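Local coordinates for protein heat shock protease HtrA (Thermotoga maritima, PDB 1L1J) that probably cleaves proteins as an ATP-independent serine endopeptidase of the heat-shock response, the chain here being its trypsin-like protease domain, at residues 61-67 with 116-122. Residues are numbered along the deposited sequence; the frame is centred on the assembly and turned at random.
Sequences FIFDPEG and KFPYLEF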
ATOM      1  N   PHE A  61       5.896  -0.306   0.367  1.00 47.86           N
ATOM      2  CA  PHE A  61       6.975  -0.004  -0.539  1.00 49.51           C
ATOM      3  C   PHE A  61       8.142   0.709   0.125  1.00 52.64           C
ATOM      4  O   PHE A  61       7.969   1.559   1.011  1.00 53.55           O
ATOM      5  CB  PHE A  61       6.441   0.796  -1.735  1.00 46.40           C
ATOM      6  CG  PHE A  61       5.728   2.062  -1.360  1.00 42.62           C
ATOM      7  CD1 PHE A  61       6.378   3.280  -1.415  1.00 41.90           C
ATOM      8  CD2 PHE A  61       4.397   2.033  -0.965  1.00 43.09           C
ATOM      9  CE1 PHE A  61       5.713   4.454  -1.078  1.00 42.59           C
ATOM     10  CE2 PHE A  61       3.724   3.199  -0.627  1.00 41.90           C
ATOM     11  CZ  PHE A  61       4.382   4.413  -0.686  1.00 42.81           C
ATOM     12  N   ILE A  62       9.336   0.327  -0.318  1.00 53.92           N
ATOM     13  CA  ILE A  62      10.581   0.874   0.188  1.00 55.29           C
ATOM     14  C   ILE A  62      10.763   2.259  -0.404  1.00 56.83           C
ATOM     15  O   ILE A  62      10.778   2.420  -1.630  1.00 57.47           O
ATOM     16  CB  ILE A  62      11.769  -0.036  -0.216  1.00 54.92           C
ATOM     17  CG1 ILE A  62      11.503  -1.471   0.269  1.00 53.45           C
ATOM     18  CG2 ILE A  62      13.062   0.506   0.370  1.00 53.06           C
ATOM     19  CD1 ILE A  62      12.294  -2.535  -0.445  1.00 49.20           C
ATOM     20  N   PHE A  63      10.898   3.255   0.470  1.00 58.57           N
ATOM     21  CA  PHE A  63      11.069   4.630   0.025  1.00 60.31           C
ATOM     22  C   PHE A  63      12.470   5.180   0.227  1.00 62.09           C
ATOM     23  O   PHE A  63      12.744   6.331  -0.105  1.00 61.98           O
ATOM     24  CB  PHE A  63      10.029   5.546   0.691  1.00 59.64           C
ATOM     25  CG  PHE A  63      10.100   5.594   2.200  1.00 59.13           C
ATOM     26  CD1 PHE A  63      10.883   6.541   2.844  1.00 59.25           C
ATOM     27  CD2 PHE A  63       9.316   4.744   2.977  1.00 59.77           C
ATOM     28  CE1 PHE A  63      10.874   6.652   4.242  1.00 59.29           C
ATOM     29  CE2 PHE A  63       9.302   4.847   4.370  1.00 58.78           C
ATOM     30  CZ  PHE A  63      10.083   5.804   5.001  1.00 58.48           C
ATOM     31  N   ASP A  64      13.360   4.351   0.754  1.00 64.76           N
ATOM     32  CA  ASP A  64      14.742   4.758   0.979  1.00 68.23           C
ATOM     33  C   ASP A  64      15.589   3.521   1.260  1.00 67.95           C
ATOM     34  O   ASP A  64      15.305   2.753   2.174  1.00 68.36           O
ATOM     35  CB  ASP A  64      14.812   5.786   2.122  1.00 71.75           C
ATOM     36  CG  ASP A  64      14.730   7.249   1.616  1.00 75.03           C
ATOM     37  OD1 ASP A  64      14.377   8.152   2.412  1.00 77.03           O
ATOM     38  OD2 ASP A  64      15.032   7.500   0.423  1.00 74.30           O
ATOM     39  N   PRO A  65      16.657   3.331   0.467  1.00 68.72           N
ATOM     40  CA  PRO A  65      17.630   2.227   0.495  1.00 68.94           C
ATOM     41  C   PRO A  65      17.928   1.558   1.829  1.00 68.97           C
ATOM     42  O   PRO A  65      18.177   0.356   1.880  1.00 68.76           O
ATOM     43  CB  PRO A  65      18.877   2.844  -0.145  1.00 68.98           C
ATOM     44  CG  PRO A  65      18.712   4.320   0.109  1.00 68.62           C
ATOM     45  CD  PRO A  65      17.254   4.509  -0.185  1.00 68.67           C
ATOM     46  N   GLU A  66      17.900   2.332   2.905  1.00 70.21           N
ATOM     47  CA  GLU A  66      18.174   1.802   4.234  1.00 70.61           C
ATOM     48  C   GLU A  66      17.188   0.701   4.624  1.00 69.77           C
ATOM     49  O   GLU A  66      17.388   0.015   5.625  1.00 70.80           O
ATOM     50  CB  GLU A  66      18.123   2.925   5.278  1.00 73.31           C
ATOM     51  CG  GLU A  66      18.467   4.305   4.733  1.00 76.42           C
ATOM     52  CD  GLU A  66      17.279   4.966   4.035  1.00 79.53           C
ATOM     53  OE1 GLU A  66      17.497   5.935   3.273  1.00 80.53           O
ATOM     54  OE2 GLU A  66      16.124   4.524   4.257  1.00 80.65           O
ATOM     55  N   GLY A  67      16.122   0.535   3.847  1.00 68.21           N
ATOM     56  CA  GLY A  67      15.154  -0.505   4.155  1.00 65.59           C
ATOM     57  C   GLY A  67      13.884   0.025   4.783  1.00 64.80           C
ATOM     58  O   GLY A  67      13.136  -0.712   5.432  1.00 62.18           O
ATOM     59  N   LYS A 116      22.047  -2.258  -0.166  1.00 87.47           N
ATOM     60  CA  LYS A 116      20.843  -1.516   0.122  1.00 84.00           C
ATOM     61  C   LYS A 116      19.772  -2.013  -0.839  1.00 80.82           C
ATOM     62  O   LYS A 116      20.058  -2.804  -1.745  1.00 80.49           O
ATOM     63  CB  LYS A 116      21.107  -0.022  -0.047  1.00 85.83           C
ATOM     64  CG  LYS A 116      22.169   0.508   0.923  1.00 87.59           C
ATOM     65  CD  LYS A 116      22.302   2.038   0.874  1.00 87.58           C
ATOM     66  CE  LYS A 116      23.238   2.539   1.970  1.00 87.26           C
ATOM     67  NZ  LYS A 116      23.280   4.023   2.050  1.00 87.23           N
ATOM     68  N   PHE A 117      18.543  -1.552  -0.640  1.00 76.77           N
ATOM     69  CA  PHE A 117      17.414  -1.976  -1.459  1.00 71.68           C
ATOM     70  C   PHE A 117      16.994  -0.965  -2.516  1.00 68.96           C
ATOM     71  O   PHE A 117      17.466   0.178  -2.532  1.00 68.69           O
ATOM     72  CB  PHE A 117      16.214  -2.230  -0.557  1.00 71.12           C
ATOM     73  CG  PHE A 117      16.491  -3.170   0.572  1.00 71.12           C
ATOM     74  CD1 PHE A 117      16.568  -4.538   0.353  1.00 71.30           C
ATOM     75  CD2 PHE A 117      16.663  -2.688   1.863  1.00 71.44           C
ATOM     76  CE1 PHE A 117      16.809  -5.418   1.409  1.00 72.22           C
ATOM     77  CE2 PHE A 117      16.907  -3.560   2.924  1.00 72.06           C
ATOM     78  CZ  PHE A 117      16.980  -4.928   2.695  1.00 71.34           C
ATOM     79  N   PRO A 118      16.113  -1.388  -3.436  1.00 66.87           N
ATOM     80  CA  PRO A 118      15.613  -0.500  -4.491  1.00 64.40           C
ATOM     81  C   PRO A 118      14.513   0.336  -3.837  1.00 62.16           C
ATOM     82  O   PRO A 118      13.851  -0.128  -2.904  1.00 59.44           O
ATOM     83  CB  PRO A 118      15.070  -1.473  -5.532  1.00 64.76           C
ATOM     84  CG  PRO A 118      14.608  -2.632  -4.694  1.00 65.36           C
ATOM     85  CD  PRO A 118      15.746  -2.788  -3.719  1.00 65.86           C
ATOM     86  N   TYR A 119      14.310   1.557  -4.308  1.00 61.04           N
ATOM     87  CA  TYR A 119      13.299   2.402  -3.691  1.00 60.98           C
ATOM     88  C   TYR A 119      12.590   3.326  -4.661  1.00 59.99           C
ATOM     89  O   TYR A 119      13.116   3.657  -5.727  1.00 58.57           O
ATOM     90  CB  TYR A 119      13.940   3.246  -2.597  1.00 62.22           C
ATOM     91  CG  TYR A 119      15.006   4.157  -3.139  1.00 63.77           C
ATOM     92  CD1 TYR A 119      14.821   5.538  -3.164  1.00 64.18           C
ATOM     93  CD2 TYR A 119      16.188   3.635  -3.675  1.00 64.16           C
ATOM     94  CE1 TYR A 119      15.792   6.385  -3.711  1.00 64.81           C
ATOM     95  CE2 TYR A 119      17.161   4.469  -4.226  1.00 64.12           C
ATOM     96  CZ  TYR A 119      16.956   5.843  -4.241  1.00 64.57           C
ATOM     97  OH  TYR A 119      17.916   6.677  -4.774  1.00 65.82           O
ATOM     98  N   LEU A 120      11.390   3.748  -4.260  1.00 58.52           N
ATOM     99  CA  LEU A 120      10.581   4.662  -5.054  1.00 56.27           C
ATOM    100  C   LEU A 120      10.811   6.093  -4.576  1.00 55.07           C
ATOM    101  O   LEU A 120      11.249   6.316  -3.460  1.00 54.88           O
ATOM    102  CB  LEU A 120       9.093   4.309  -4.924  1.00 55.36           C
ATOM    103  CG  LEU A 120       8.497   3.055  -5.584  1.00 53.64           C
ATOM    104  CD1 LEU A 120       9.503   2.433  -6.537  1.00 51.51           C
ATOM    105  CD2 LEU A 120       8.072   2.064  -4.517  1.00 51.16           C
ATOM    106  N   GLU A 121      10.523   7.063  -5.430  1.00 56.08           N
ATOM    107  CA  GLU A 121      10.686   8.458  -5.061  1.00 57.36           C
ATOM    108  C   GLU A 121       9.318   9.106  -4.896  1.00 57.09           C
ATOM    109  O   GLU A 121       8.348   8.699  -5.527  1.00 57.74           O
ATOM    110  CB  GLU A 121      11.480   9.191  -6.133  1.00 59.44           C
ATOM    111  CG  GLU A 121      12.799   8.522  -6.464  1.00 65.24           C
ATOM    112  CD  GLU A 121      13.678   9.376  -7.365  1.00 68.72           C
ATOM    113  OE1 GLU A 121      13.212   9.759  -8.468  1.00 69.99           O
ATOM    114  OE2 GLU A 121      14.832   9.663  -6.966  1.00 69.01           O
ATOM    115  N   PHE A 122       9.238  10.110  -4.034  1.00 56.40           N
ATOM    116  CA  PHE A 122       7.976  10.799  -3.803  1.00 55.14           C
ATOM    117  C   PHE A 122       7.724  11.869  -4.854  1.00 54.70           C
ATOM    118  O   PHE A 122       8.643  12.516  -5.344  1.00 53.44           O
ATOM    119  CB  PHE A 122       7.967  11.448  -2.416  1.00 54.90           C
ATOM    120  CG  PHE A 122       8.074  10.462  -1.281  1.00 55.98           C
ATOM    121  CD1 PHE A 122       8.361  10.899   0.008  1.00 55.74           C
ATOM    122  CD2 PHE A 122       7.866   9.100  -1.495  1.00 55.73           C
ATOM    123  CE1 PHE A 122       8.444   9.992   1.063  1.00 56.14           C
ATOM    124  CE2 PHE A 122       7.947   8.188  -0.448  1.00 54.69           C
ATOM    125  CZ  PHE A 122       8.232   8.633   0.832  1.00 55.97           C
TER
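L120 N donates to I62 O at 3.0 Å, and the same oxygen receives a CA-H...O contact from Y119. F117 N reaches P65 O at 3.2 Å. The pair illustrates how an irregular segment can be held to a strand end by a few main-chain bonds with side chains packed around them.

Around these bonds the packing is largely apolar. P65 lays its CD over the centre of one face of the Y119 ring, a CH-pi contact 3.8 Å from CD to the ring centroid; the ring comes against the proline because CG of Y119 sits between its own backbone N and carbonyl carbon (chi1 61°). On its other flank P65 CB meets K116 CB at 3.6 Å. I62 turns CD1 to F117 CB at 3.9 Å and CG2 to Y119 CB, its branched body lying against a polar exception, P118 O. With an alanine in place of this isoleucine, CD1 and CG2 are gone, which would probably leave F117 CB and Y119 CB without these apolar neighbours and open a gap beside P118 O. The F117 ring runs past G67, whose CA is 3.5 Å from CD2, and also meets Y92.

Further along, L120 CD2 abuts F61 CB at 3.5 Å, while F122 brings its ring end, CE2 and CZ, against F63 CB, the two ring planes 36° apart. Helix 216-223 touches both F63 and F122, and F61 and L120 share V194 of strand 193-198.

Residues 116-122, ending in the short strand 121-122, form part of the linker between the two beta-barrels of the chymotrypsin-like fold. Its course along the first barrel appears to depend on shape and main-chain polarity rather than on paired charges.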